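Local structure of PA14 domain-containing protein (6QDI) at residues A[148-153]-A[286-291]; A[208-213]-A[280-285]; A[215-220]-A[276-281]. The protein probably senses extracellular biomass polysaccharides as the calcium-binding tandem PA14 part of a membrane-bound RsgI-like anti-sigma factor. All blocks are in the same frame, centred on the assembly; numbering follows the deposited sequence.

Contact 1 of 3, residues A[148-153]-A[286-291]; sequences SSIPGK and VVPQSC
The connection between the two PA14 domains comes to rest here on the 3-10 turn 289-291 near the C-terminus, with Ser290 of the turn bonded to Ile150 of the connection. Ser290 OG donates to Ile150 O at 2.8 Å. The first torsion of Ser290, 62°, holds OG between the backbone N and the carbonyl carbon, and OG reaches Ile150 O from above the carbonyl plane, 46° out of it, rather than on a lone pair. Ile150 brings two branches to the turn. CG2 touches Cys291 SG at 3.7 Å, while CD1, at the end of the other branch, approaches Pro288 CG at 4.1 Å, the two side chains crossing at about a right angle. Farther back, Ser148 lays its CB 3.7 Å from Pro288 CB. Ser148 OG also accepts from Ile150 N, forming an ST turn. The joint continues just past the segment, with a backbone bond between Ser290 and Gly154 and one from Gln289 NE2 to Ile155 O; Trp277 backs Pro288 and Cys291 from strand 271-279. Past Pro151 the chain comes close enough for a CH···O contact, Gly152 CA lying 3.4 Å from Ser290 O. A water donates to Ser290 O at 2.7 Å and in turn takes a weak bond from Lys153 N.

Contact 2 of 3, residues A[208-213]-A[280-285]; sequences VPYDGD and PGIERS
Pro280 is the bump and the bend at 210-213 is the hollow it fills. The pyrrolidine ring leans into the concave side of the bend, with CG 3.5 Å from Asp211 O and 3.8 Å from Gly212 CA. Because Gly212 presents a bare alpha carbon, the ring can settle close against the backbone at the floor of the hollow. One wall is Asp213, whose O lies 3.5 Å from Pro280 CD; the other is Tyr210, whose CB comes within 3.9 Å of Pro280 CG. No hydrogen bond joins these two turns of the second PA14 domain's antiparallel beta-sandwich, away from its calcium sites, so the fit depends on shape.

A second bump lies beside the first. Ile282 sends CD1 into the angle between Tyr210 and Pro209, meeting Tyr210 CD2 at 3.9 Å in the plane of the ring, at its edge, and Pro209 CG at 4.1 Å. The isoleucine gets there with CG1 anti to its carbonyl carbon (chi1 -59°) and the chain extended beyond. Pro209, in turn, backs the tyrosine: its CB sits over the centre of one ring face, 3.7 Å above the plane. Tyr210 is thus met on a face by its own neighbour and at an edge by the partner segment.

Ile150 and Pro151 of the interdomain connection pack against this group, Ile150 on both Pro209 and Ile282, and Pro151 on Tyr210. Towards the interior, Pro209 and Ile282 rest on Trp277 of strand 271-279. The bend leads directly into strand 212-220, where Gly212 bonds through its backbone to Leu252 of strand 242-252, while Pro280 follows the end of strand 271-279 and touches Tyr214 on the adjoining strand.

Contact 3 of 3, residues A[215-220]-A[276-281]; sequences VFYVSY and EWEGPG
Phe216 lies alongside Trp277, both rings pointing the same way from one face of the sheet, with Phe216 CE1 3.7 Å from Trp277 CE3. They face each other across an antiparallel non-hydrogen-bonded pair. A first torsion of 59° puts the indole CG between the backbone N and the carbonyl carbon, which lays the indole beside Phe216. Both residues are buried, and the indole continues the apolar layer to Pro209, Val287 and Pro288.

On either side of this pair the backbones are joined by two hydrogen-bonded pairs. Val215 N reaches Glu278 O at 3.0 Å and Glu278 N returns to Val215 O at 2.9 Å; Tyr217 and Glu276 exchange two more bonds, of which Tyr217 N to Glu276 O measures 2.8 Å.

The other face carries Tyr217, Glu276 and Glu278, with Val215 among them. Tyr217 OH donates to Glu278 OE2 in the plane of its ring, the ring and carboxylate planes lying 33° apart; the modelled separation is very short, so the exact length is doubtful. Tyr217 CB also packs on Glu276 CB at 4.1 Å. Arg284 forms a salt bridge with Glu276 OE1 and a cation-pi contact with Tyr217. A water lies 2.7 Å from Glu276 OE1 and is also hydrogen-bonded to Ser219 OG, which has a second partner in Thr244. A bound calcium is about 13 Å from the Ser219 side chain.

A sheet with aromatic rings on its buried face and largely polar groups on its other face fits the antiparallel beta-sandwich of a PA14 domain.

All three contacts gather at one end of the second PA14 domain, contact 1 bringing in the interdomain connection. The centres of contacts 1 and 2 lie about 11 Å apart, those of contacts 1 and 3 about 13 Å, and those of contacts 2 and 3 about 9 Å. Along the chain, contact 1 spans the other two, pairing 148-153 with segment 286-291 near the C-terminus. Contacts 2 and 3 share Pro280 and Gly281 and both use strand 212-220, whose neighbour in the sheet is strand 271-279. Trp277 ties the group together, touching Pro288 of contact 1 and Pro209 of contact 2. The connection therefore packs onto the end of a sheet whose strands contact 3 pairs.

Contact 1 of 3, residues A[148-153]-A[286-291]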
ATOM      1  N   SER A 148      -1.028 -10.890   9.511  1.00 15.79           N
ATOM      2  CA  SER A 148      -2.058 -11.566  10.243  1.00 12.35           C
ATOM      3  C   SER A 148      -1.527 -12.681  11.145  1.00 12.51           C
ATOM      4  O   SER A 148      -0.604 -13.406  10.792  1.00 14.76           O
ATOM      5  CB  SER A 148      -3.018 -12.211   9.261  1.00 12.10           C
ATOM      6  OG  SER A 148      -4.017 -12.979   9.883  1.00 11.31           O
ATOM      7  N   SER A 149      -2.180 -12.825  12.291  1.00 12.42           N
ATOM      8  CA  SER A 149      -1.931 -13.910  13.227  1.00 13.60           C
ATOM      9  C   SER A 149      -2.660 -15.191  12.874  1.00 11.49           C
ATOM     10  O   SER A 149      -2.488 -16.202  13.552  1.00 13.35           O
ATOM     11  CB  SER A 149      -2.323 -13.509  14.667  1.00 16.44           C
ATOM     12  OG  SER A 149      -3.725 -13.372  14.769  1.00 20.44           O
ATOM     13  N   ILE A 150      -3.520 -15.173  11.861  1.00  9.15           N
ATOM     14  CA  ILE A 150      -4.353 -16.335  11.572  1.00  8.42           C
ATOM     15  C   ILE A 150      -3.466 -17.356  10.843  1.00  8.37           C
ATOM     16  O   ILE A 150      -2.915 -17.060   9.774  1.00  8.36           O
ATOM     17  CB  ILE A 150      -5.568 -15.981  10.723  1.00  8.39           C
ATOM     18  CG1 ILE A 150      -6.449 -14.923  11.405  1.00  9.03           C
ATOM     19  CG2 ILE A 150      -6.341 -17.230  10.350  1.00  8.99           C
ATOM     20  CD1 ILE A 150      -7.549 -14.391  10.521  1.00 10.18           C
ATOM     21  N   PRO A 151      -3.313 -18.574  11.402  1.00  8.90           N
ATOM     22  CA  PRO A 151      -2.443 -19.577  10.751  1.00  9.06           C
ATOM     23  C   PRO A 151      -3.161 -20.199   9.558  1.00  8.83           C
ATOM     24  O   PRO A 151      -4.361 -20.000   9.327  1.00 10.21           O
ATOM     25  CB  PRO A 151      -2.174 -20.576  11.878  1.00 10.83           C
ATOM     26  CG  PRO A 151      -3.465 -20.511  12.647  1.00 11.82           C
ATOM     27  CD  PRO A 151      -3.924 -19.094  12.631  1.00  9.87           C
ATOM     28  N   GLY A 152      -2.403 -20.963   8.804  1.00  8.64           N
ATOM     29  CA  GLY A 152      -2.960 -21.734   7.690  1.00  8.42           C
ATOM     30  C   GLY A 152      -1.924 -21.877   6.593  1.00  8.02           C
ATOM     31  O   GLY A 152      -0.916 -21.194   6.582  1.00  8.89           O
ATOM     32  N   LYS A 153      -2.206 -22.784   5.666  1.00  8.07           N
ATOM     33  CA  LYS A 153      -1.272 -23.170   4.597  1.00  8.01           C
ATOM     34  C   LYS A 153      -1.542 -22.491   3.254  1.00  7.68           C
ATOM     35  O   LYS A 153      -0.932 -22.859   2.255  1.00  8.24           O
ATOM     36  CB  LYS A 153      -1.260 -24.706   4.462  1.00  9.88           C
ATOM     37  CG  LYS A 153      -0.894 -25.472   5.727  1.00 12.03           C
ATOM     38  CD  LYS A 153       0.423 -25.086   6.382  1.00 13.90           C
ATOM     39  CE  LYS A 153       0.698 -25.750   7.758  1.00 15.81           C
ATOM     40  NZ  LYS A 153       2.020 -25.291   8.401  1.00 18.51           N
ATOM     41  N   VAL A 286      -8.330  -7.665   6.262  1.00  7.61           N
ATOM     42  CA  VAL A 286      -8.083  -8.299   4.969  1.00  7.63           C
ATOM     43  C   VAL A 286      -8.026  -9.795   5.179  1.00  6.64           C
ATOM     44  O   VAL A 286      -7.340 -10.298   6.097  1.00  7.17           O
ATOM     45  CB  VAL A 286      -6.750  -7.730   4.423  1.00  8.12           C
ATOM     46  CG1 VAL A 286      -6.225  -8.528   3.256  1.00  8.67           C
ATOM     47  CG2 VAL A 286      -6.898  -6.254   4.067  1.00  9.23           C
ATOM     48  N   VAL A 287      -8.719 -10.525   4.313  1.00  6.33           N
ATOM     49  CA  VAL A 287      -8.642 -11.981   4.387  1.00  6.55           C
ATOM     50  C   VAL A 287      -7.198 -12.395   4.096  1.00  6.36           C
ATOM     51  O   VAL A 287      -6.645 -12.006   3.074  1.00  6.76           O
ATOM     52  CB  VAL A 287      -9.612 -12.650   3.391  1.00  6.53           C
ATOM     53  CG1 VAL A 287      -9.532 -14.172   3.521  1.00  7.30           C
ATOM     54  CG2 VAL A 287     -11.033 -12.202   3.637  1.00  7.19           C
ATOM     55  N   PRO A 288      -6.547 -13.152   4.978  1.00  6.24           N
ATOM     56  CA  PRO A 288      -5.109 -13.311   4.859  1.00  6.82           C
ATOM     57  C   PRO A 288      -4.698 -14.422   3.894  1.00  6.39           C
ATOM     58  O   PRO A 288      -5.459 -15.371   3.652  1.00  6.63           O
ATOM     59  CB  PRO A 288      -4.686 -13.684   6.289  1.00  7.96           C
ATOM     60  CG  PRO A 288      -5.879 -14.490   6.773  1.00  8.04           C
ATOM     61  CD  PRO A 288      -7.085 -13.766   6.209  1.00  7.30           C
ATOM     62  N   GLN A 289      -3.473 -14.312   3.421  1.00  6.55           N
ATOM     63  CA  GLN A 289      -2.885 -15.307   2.547  0.50  6.66           C
ATOM     64  C   GLN A 289      -3.023 -16.718   3.119  1.00  6.29           C
ATOM     65  O   GLN A 289      -3.258 -17.667   2.378  1.00  6.30           O
ATOM     66  CB  GLN A 289      -1.421 -14.948   2.318  0.50  6.88           C
ATOM     67  CG  GLN A 289      -0.680 -15.891   1.381  0.50  6.64           C
ATOM     68  CD  GLN A 289       0.734 -15.445   1.159  0.50  7.08           C
ATOM     69  OE1 GLN A 289       1.371 -14.966   2.090  0.50  9.70           O
ATOM     70  NE2 GLN A 289       1.251 -15.618  -0.039  0.50  6.35           N
ATOM     71  N   SER A 290      -2.845 -16.847   4.434  1.00  6.00           N
ATOM     72  CA  SER A 290      -2.883 -18.144   5.062  1.00  6.47           C
ATOM     73  C   SER A 290      -4.180 -18.893   4.854  1.00  6.16           C
ATOM     74  O   SER A 290      -4.195 -20.116   5.016  1.00  6.75           O
ATOM     75  CB  SER A 290      -2.640 -17.964   6.569  1.00  6.91           C
ATOM     76  OG  SER A 290      -3.673 -17.177   7.115  1.00  7.41           O
ATOM     77  N   CYS A 291      -5.266 -18.181   4.539  1.00  6.11           N
ATOM     78  CA  CYS A 291      -6.558 -18.802   4.297  1.00  6.27           C
ATOM     79  C   CYS A 291      -7.016 -18.803   2.847  1.00  6.10           C
ATOM     80  O   CYS A 291      -8.138 -19.231   2.570  1.00  6.92           O
ATOM     81  CB  CYS A 291      -7.599 -18.131   5.180  1.00  7.49           C
ATOM     82  SG  CYS A 291      -7.332 -18.409   6.955  1.00  8.53           S
TER
HETATM   83  O   HOH W   1      -5.605 -22.405   5.583  1.00 11.63           O

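Contact 2 of 3, residues A[208-213]-A[280-285]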
ATOM      1  N   VAL A 208     -11.586 -21.962   6.006  1.00  6.99           N
ATOM      2  CA  VAL A 208     -12.057 -21.278   7.199  1.00  7.63           C
ATOM      3  C   VAL A 208     -11.224 -21.686   8.407  1.00  7.02           C
ATOM      4  O   VAL A 208     -11.021 -22.856   8.660  1.00  7.92           O
ATOM      5  CB  VAL A 208     -13.536 -21.612   7.416  1.00  9.26           C
ATOM      6  CG1 VAL A 208     -14.062 -21.103   8.748  1.00  9.73           C
ATOM      7  CG2 VAL A 208     -14.348 -21.085   6.242  1.00  9.53           C
ATOM      8  N   PRO A 209     -10.737 -20.713   9.209  1.00  7.20           N
ATOM      9  CA  PRO A 209      -9.841 -21.082  10.302  1.00  7.72           C
ATOM     10  C   PRO A 209     -10.531 -21.554  11.571  1.00  8.41           C
ATOM     11  O   PRO A 209      -9.945 -22.351  12.300  1.00  9.22           O
ATOM     12  CB  PRO A 209      -9.075 -19.787  10.571  1.00  8.19           C
ATOM     13  CG  PRO A 209     -10.009 -18.688  10.100  1.00  8.45           C
ATOM     14  CD  PRO A 209     -10.684 -19.270   8.902  1.00  7.60           C
ATOM     15  N   TYR A 210     -11.722 -21.056  11.842  1.00  8.24           N
ATOM     16  CA  TYR A 210     -12.422 -21.220  13.138  1.00  8.60           C
ATOM     17  C   TYR A 210     -13.887 -21.461  12.933  1.00  8.80           C
ATOM     18  O   TYR A 210     -14.496 -20.854  12.048  1.00  9.43           O
ATOM     19  CB  TYR A 210     -12.257 -19.947  14.020  1.00  9.96           C
ATOM     20  CG  TYR A 210     -10.843 -19.427  14.140  1.00  9.91           C
ATOM     21  CD1 TYR A 210      -9.837 -20.201  14.710  1.00 11.26           C
ATOM     22  CD2 TYR A 210     -10.514 -18.163  13.692  1.00 10.10           C
ATOM     23  CE1 TYR A 210      -8.520 -19.737  14.787  1.00 11.22           C
ATOM     24  CE2 TYR A 210      -9.210 -17.704  13.787  1.00 10.42           C
ATOM     25  CZ  TYR A 210      -8.220 -18.494  14.327  1.00 10.73           C
ATOM     26  OH  TYR A 210      -6.937 -18.006  14.364  1.00 12.88           O
ATOM     27  N   ASP A 211     -14.496 -22.319  13.754  1.00  8.76           N
ATOM     28  CA  ASP A 211     -15.924 -22.457  13.699  1.00  8.57           C
ATOM     29  C   ASP A 211     -16.625 -21.147  14.172  1.00  8.39           C
ATOM     30  O   ASP A 211     -16.308 -20.624  15.226  1.00  9.22           O
ATOM     31  CB  ASP A 211     -16.424 -23.549  14.675  1.00  8.09           C
ATOM     32  CG  ASP A 211     -16.149 -24.946  14.327  1.00  9.18           C
ATOM     33  OD1 ASP A 211     -15.584 -25.262  13.268  1.00 11.58           O
ATOM     34  OD2 ASP A 211     -16.550 -25.793  15.160  1.00  9.93           O
ATOM     35  N   GLY A 212     -17.593 -20.692  13.394  1.00  8.82           N
ATOM     36  CA  GLY A 212     -18.465 -19.579  13.799  1.00  9.83           C
ATOM     37  C   GLY A 212     -18.979 -18.829  12.593  1.00  8.97           C
ATOM     38  O   GLY A 212     -18.937 -19.326  11.479  1.00  9.59           O
ATOM     39  N   ASP A 213     -19.522 -17.640  12.835  1.00  9.62           N
ATOM     40  CA  ASP A 213     -20.169 -16.820  11.835  1.00  9.98           C
ATOM     41  C   ASP A 213     -19.213 -15.778  11.263  1.00  9.94           C
ATOM     42  O   ASP A 213     -18.478 -15.132  12.011  1.00 10.58           O
ATOM     43  CB  ASP A 213     -21.391 -16.089  12.404  1.00 11.08           C
ATOM     44  CG  ASP A 213     -22.659 -16.941  12.469  1.00 12.61           C
ATOM     45  OD1 ASP A 213     -22.624 -18.180  12.424  1.00 12.14           O
ATOM     46  OD2 ASP A 213     -23.741 -16.347  12.542  1.00 17.94           O
ATOM     47  N   PRO A 280     -15.132 -15.164  14.091  1.00 10.81           N
ATOM     48  CA  PRO A 280     -14.838 -15.449  15.494  1.00 11.21           C
ATOM     49  C   PRO A 280     -13.373 -15.153  15.830  1.00 12.00           C
ATOM     50  O   PRO A 280     -12.465 -15.754  15.262  1.00 13.26           O
ATOM     51  CB  PRO A 280     -15.148 -16.943  15.618  1.00 12.62           C
ATOM     52  CG  PRO A 280     -15.309 -17.451  14.254  1.00 14.68           C
ATOM     53  CD  PRO A 280     -15.528 -16.359  13.330  1.00 11.42           C
ATOM     54  N   GLY A 281     -13.135 -14.184  16.707  1.00 13.27           N
ATOM     55  CA  GLY A 281     -11.794 -13.755  17.023  1.00 13.70           C
ATOM     56  C   GLY A 281     -11.104 -12.947  15.932  1.00 12.38           C
ATOM     57  O   GLY A 281      -9.893 -12.792  16.008  1.00 14.45           O
ATOM     58  N   ILE A 282     -11.855 -12.483  14.944  1.00 10.44           N
ATOM     59  CA  ILE A 282     -11.300 -11.831  13.773  1.00  9.53           C
ATOM     60  C   ILE A 282     -12.076 -10.520  13.628  1.00 10.16           C
ATOM     61  O   ILE A 282     -13.239 -10.493  13.188  1.00 10.12           O
ATOM     62  CB  ILE A 282     -11.440 -12.685  12.496  1.00  9.22           C
ATOM     63  CG1 ILE A 282     -10.758 -14.033  12.645  1.00  8.87           C
ATOM     64  CG2 ILE A 282     -10.898 -11.911  11.285  1.00  9.65           C
ATOM     65  CD1 ILE A 282     -11.140 -15.000  11.560  1.00  9.76           C
ATOM     66  N   GLU A 283     -11.412  -9.418  13.957  1.00 11.31           N
ATOM     67  CA  GLU A 283     -11.946  -8.083  13.691  1.00 11.99           C
ATOM     68  C   GLU A 283     -11.891  -7.839  12.169  1.00 10.28           C
ATOM     69  O   GLU A 283     -11.090  -8.443  11.483  1.00 11.17           O
ATOM     70  CB  GLU A 283     -11.085  -7.016  14.407  1.00 14.99           C
ATOM     71  CG  GLU A 283     -10.750  -7.227  15.874  1.00 19.10           C
ATOM     72  CD  GLU A 283     -11.950  -7.132  16.745  1.00 24.16           C
ATOM     73  OE1 GLU A 283     -12.850  -6.328  16.441  1.00 29.37           O
ATOM     74  OE2 GLU A 283     -11.985  -7.861  17.751  1.00 31.95           O
ATOM     75  N   ARG A 284     -12.745  -6.957  11.650  1.00 10.97           N
ATOM     76  CA  ARG A 284     -12.766  -6.679  10.229  1.00 10.46           C
ATOM     77  C   ARG A 284     -11.363  -6.391   9.720  1.00 10.37           C
ATOM     78  O   ARG A 284     -10.685  -5.482  10.193  1.00 10.84           O
ATOM     79  CB  ARG A 284     -13.695  -5.515   9.913  1.00 11.03           C
ATOM     80  CG  ARG A 284     -13.771  -5.222   8.436  1.00 11.23           C
ATOM     81  CD  ARG A 284     -14.808  -4.176   8.114  1.00 12.60           C
ATOM     82  NE  ARG A 284     -14.617  -3.700   6.745  1.00 14.42           N
ATOM     83  CZ  ARG A 284     -15.377  -2.760   6.181  1.00 17.76           C
ATOM     84  NH1 ARG A 284     -16.402  -2.221   6.849  1.00 20.24           N
ATOM     85  NH2 ARG A 284     -15.126  -2.387   4.936  1.00 21.06           N
ATOM     86  N   SER A 285     -10.939  -7.173   8.718  1.00  9.47           N
ATOM     87  CA  SER A 285      -9.538  -7.189   8.305  1.00  8.57           C
ATOM     88  C   SER A 285      -9.411  -7.931   6.990  1.00  7.81           C
ATOM     89  O   SER A 285     -10.276  -8.719   6.631  1.00  8.19           O
ATOM     90  CB  SER A 285      -8.664  -7.871   9.380  1.00  9.18           C
ATOM     91  OG  SER A 285      -9.169  -9.146   9.734  1.00  9.26           O
TER

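Contact 3 of 3, residues A[215-220]-A[276-281]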
ATOM      1  N   VAL A 215     -18.677 -12.619   8.132  1.00  8.70           N
ATOM      2  CA  VAL A 215     -19.191 -11.665   7.136  1.00  8.51           C
ATOM      3  C   VAL A 215     -18.015 -11.281   6.240  1.00  8.12           C
ATOM      4  O   VAL A 215     -16.950 -10.998   6.737  1.00  9.34           O
ATOM      5  CB  VAL A 215     -19.774 -10.405   7.839  1.00  9.91           C
ATOM      6  CG1 VAL A 215     -20.127  -9.335   6.828  1.00  9.67           C
ATOM      7  CG2 VAL A 215     -21.021 -10.797   8.642  1.00 10.87           C
ATOM      8  N   PHE A 216     -18.266 -11.254   4.934  1.00  8.00           N
ATOM      9  CA  PHE A 216     -17.272 -10.766   3.976  1.00  8.31           C
ATOM     10  C   PHE A 216     -17.630  -9.351   3.530  1.00  8.52           C
ATOM     11  O   PHE A 216     -18.803  -9.040   3.286  1.00 10.07           O
ATOM     12  CB  PHE A 216     -17.199 -11.683   2.763  1.00  9.45           C
ATOM     13  CG  PHE A 216     -16.765 -13.052   3.109  1.00  9.69           C
ATOM     14  CD1 PHE A 216     -15.416 -13.354   3.173  1.00 10.33           C
ATOM     15  CD2 PHE A 216     -17.655 -14.056   3.337  1.00 11.44           C
ATOM     16  CE1 PHE A 216     -14.970 -14.626   3.484  1.00 11.31           C
ATOM     17  CE2 PHE A 216     -17.225 -15.324   3.673  1.00 13.38           C
ATOM     18  CZ  PHE A 216     -15.870 -15.606   3.762  1.00 12.17           C
ATOM     19  N   TYR A 217     -16.601  -8.523   3.422  1.00  8.94           N
ATOM     20  CA  TYR A 217     -16.727  -7.130   2.984  1.00  9.26           C
ATOM     21  C   TYR A 217     -15.890  -6.955   1.735  1.00  9.07           C
ATOM     22  O   TYR A 217     -14.705  -7.305   1.701  1.00 10.58           O
ATOM     23  CB  TYR A 217     -16.227  -6.167   4.036  1.00  9.69           C
ATOM     24  CG  TYR A 217     -16.958  -6.210   5.362  1.00 10.49           C
ATOM     25  CD1 TYR A 217     -16.692  -7.145   6.339  1.00 11.94           C
ATOM     26  CD2 TYR A 217     -17.946  -5.282   5.620  1.00 14.05           C
ATOM     27  CE1 TYR A 217     -17.413  -7.138   7.541  1.00 13.49           C
ATOM     28  CE2 TYR A 217     -18.640  -5.273   6.813  1.00 15.55           C
ATOM     29  CZ  TYR A 217     -18.361  -6.213   7.760  1.00 15.41           C
ATOM     30  OH  TYR A 217     -19.039  -6.264   8.965  1.00 21.26           O
ATOM     31  N   VAL A 218     -16.481  -6.339   0.723  1.00  8.35           N
ATOM     32  CA  VAL A 218     -15.737  -5.964  -0.477  1.00  7.90           C
ATOM     33  C   VAL A 218     -15.828  -4.457  -0.608  1.00  8.15           C
ATOM     34  O   VAL A 218     -16.928  -3.889  -0.747  1.00  9.18           O
ATOM     35  CB  VAL A 218     -16.314  -6.637  -1.724  1.00  8.79           C
ATOM     36  CG1 VAL A 218     -15.597  -6.190  -2.976  1.00  9.76           C
ATOM     37  CG2 VAL A 218     -16.196  -8.131  -1.588  1.00 10.11           C
ATOM     38  N   SER A 219     -14.676  -3.795  -0.564  1.00  7.80           N
ATOM     39  CA  SER A 219     -14.597  -2.339  -0.791  1.00  8.21           C
ATOM     40  C   SER A 219     -14.003  -2.139  -2.172  1.00  7.22           C
ATOM     41  O   SER A 219     -13.003  -2.736  -2.479  1.00  8.97           O
ATOM     42  CB  SER A 219     -13.710  -1.719   0.259  1.00  9.89           C
ATOM     43  OG  SER A 219     -14.189  -1.941   1.556  1.00 13.15           O
ATOM     44  N   TYR A 220     -14.632  -1.326  -3.002  1.00  7.82           N
ATOM     45  CA  TYR A 220     -14.291  -1.263  -4.433  1.00  8.14           C
ATOM     46  C   TYR A 220     -14.386   0.154  -4.970  1.00  7.45           C
ATOM     47  O   TYR A 220     -15.233   0.963  -4.525  1.00  8.88           O
ATOM     48  CB  TYR A 220     -15.212  -2.205  -5.275  1.00  8.90           C
ATOM     49  CG  TYR A 220     -16.689  -1.938  -5.082  1.00 10.15           C
ATOM     50  CD1 TYR A 220     -17.409  -2.539  -4.075  1.00 10.92           C
ATOM     51  CD2 TYR A 220     -17.391  -1.025  -5.886  1.00 11.71           C
ATOM     52  CE1 TYR A 220     -18.743  -2.235  -3.834  1.00 11.94           C
ATOM     53  CE2 TYR A 220     -18.736  -0.768  -5.660  1.00 12.20           C
ATOM     54  CZ  TYR A 220     -19.399  -1.341  -4.626  1.00 14.29           C
ATOM     55  OH  TYR A 220     -20.729  -1.091  -4.345  1.00 16.74           O
ATOM     56  N   GLU A 276     -12.202  -8.294   2.682  1.00  7.22           N
ATOM     57  CA  GLU A 276     -12.056  -8.396   4.128  1.00  7.77           C
ATOM     58  C   GLU A 276     -13.084  -9.351   4.702  1.00  7.92           C
ATOM     59  O   GLU A 276     -14.081  -9.704   4.036  1.00  7.89           O
ATOM     60  CB  GLU A 276     -12.251  -7.016   4.759  1.00  8.31           C
ATOM     61  CG  GLU A 276     -11.191  -5.972   4.401  1.00 10.16           C
ATOM     62  CD  GLU A 276     -11.505  -4.636   5.055  1.00 12.30           C
ATOM     63  OE1 GLU A 276     -12.589  -4.103   4.770  1.00 12.91           O
ATOM     64  OE2 GLU A 276     -10.745  -4.196   5.942  1.00 18.19           O
ATOM     65  N   TRP A 277     -12.854  -9.733   5.952  1.00  7.98           N
ATOM     66  CA  TRP A 277     -13.833 -10.484   6.707  1.00  8.41           C
ATOM     67  C   TRP A 277     -13.838 -10.080   8.140  1.00  8.49           C
ATOM     68  O   TRP A 277     -12.901  -9.499   8.646  1.00  8.95           O
ATOM     69  CB  TRP A 277     -13.651 -11.998   6.587  1.00  8.18           C
ATOM     70  CG  TRP A 277     -12.365 -12.596   7.025  1.00  7.63           C
ATOM     71  CD1 TRP A 277     -11.285 -12.001   7.585  1.00  8.02           C
ATOM     72  CD2 TRP A 277     -12.021 -13.991   6.904  1.00  7.70           C
ATOM     73  NE1 TRP A 277     -10.302 -12.926   7.812  1.00  8.07           N
ATOM     74  CE2 TRP A 277     -10.744 -14.151   7.402  1.00  7.99           C
ATOM     75  CE3 TRP A 277     -12.690 -15.110   6.386  1.00  8.49           C
ATOM     76  CZ2 TRP A 277     -10.086 -15.387   7.372  1.00  8.50           C
ATOM     77  CZ3 TRP A 277     -12.052 -16.338   6.376  1.00  8.28           C
ATOM     78  CH2 TRP A 277     -10.777 -16.449   6.856  1.00  8.92           C
ATOM     79  N   GLU A 278     -14.923 -10.459   8.802  1.00  9.32           N
ATOM     80  CA  GLU A 278     -15.020 -10.477  10.268  1.00  9.93           C
ATOM     81  C   GLU A 278     -15.512 -11.848  10.629  1.00  9.30           C
ATOM     82  O   GLU A 278     -16.310 -12.438   9.925  1.00 11.26           O
ATOM     83  CB  GLU A 278     -15.871  -9.347  10.775  1.00 15.06           C
ATOM     84  CG  GLU A 278     -17.207  -9.598  11.336  1.00 22.92           C
ATOM     85  CD  GLU A 278     -17.810  -8.286  11.751  1.00 25.46           C
ATOM     86  OE1 GLU A 278     -17.818  -7.946  12.930  1.00 32.07           O
ATOM     87  OE2 GLU A 278     -18.189  -7.572  10.844  1.00 26.88           O
ATOM     88  N   GLY A 279     -15.055 -12.353  11.771  1.00  9.96           N
ATOM     89  CA  GLY A 279     -15.424 -13.703  12.193  1.00 10.50           C
ATOM     90  C   GLY A 279     -15.057 -13.916  13.626  1.00 10.41           C
ATOM     91  O   GLY A 279     -14.669 -12.970  14.341  1.00 10.42           O
ATOM     92  N   PRO A 280     -15.132 -15.164  14.091  1.00 10.81           N
ATOM     93  CA  PRO A 280     -14.838 -15.449  15.494  1.00 11.21           C
ATOM     94  C   PRO A 280     -13.373 -15.153  15.830  1.00 12.00           C
ATOM     95  O   PRO A 280     -12.465 -15.754  15.262  1.00 13.26           O
ATOM     96  CB  PRO A 280     -15.148 -16.943  15.618  1.00 12.62           C
ATOM     97  CG  PRO A 280     -15.309 -17.451  14.254  1.00 14.68           C
ATOM     98  CD  PRO A 280     -15.528 -16.359  13.330  1.00 11.42           C
ATOM     99  N   GLY A 281     -13.135 -14.184  16.707  1.00 13.27           N
ATOM    100  CA  GLY A 281     -11.794 -13.755  17.023  1.00 13.70           C
ATOM    101  C   GLY A 281     -11.104 -12.947  15.932  1.00 12.38           C
ATOM    102  O   GLY A 281      -9.893 -12.792  16.008  1.00 14.45           O
TER
HETATM  103  O   HOH W   2     -13.443  -4.456   2.270  1.00 13.88           O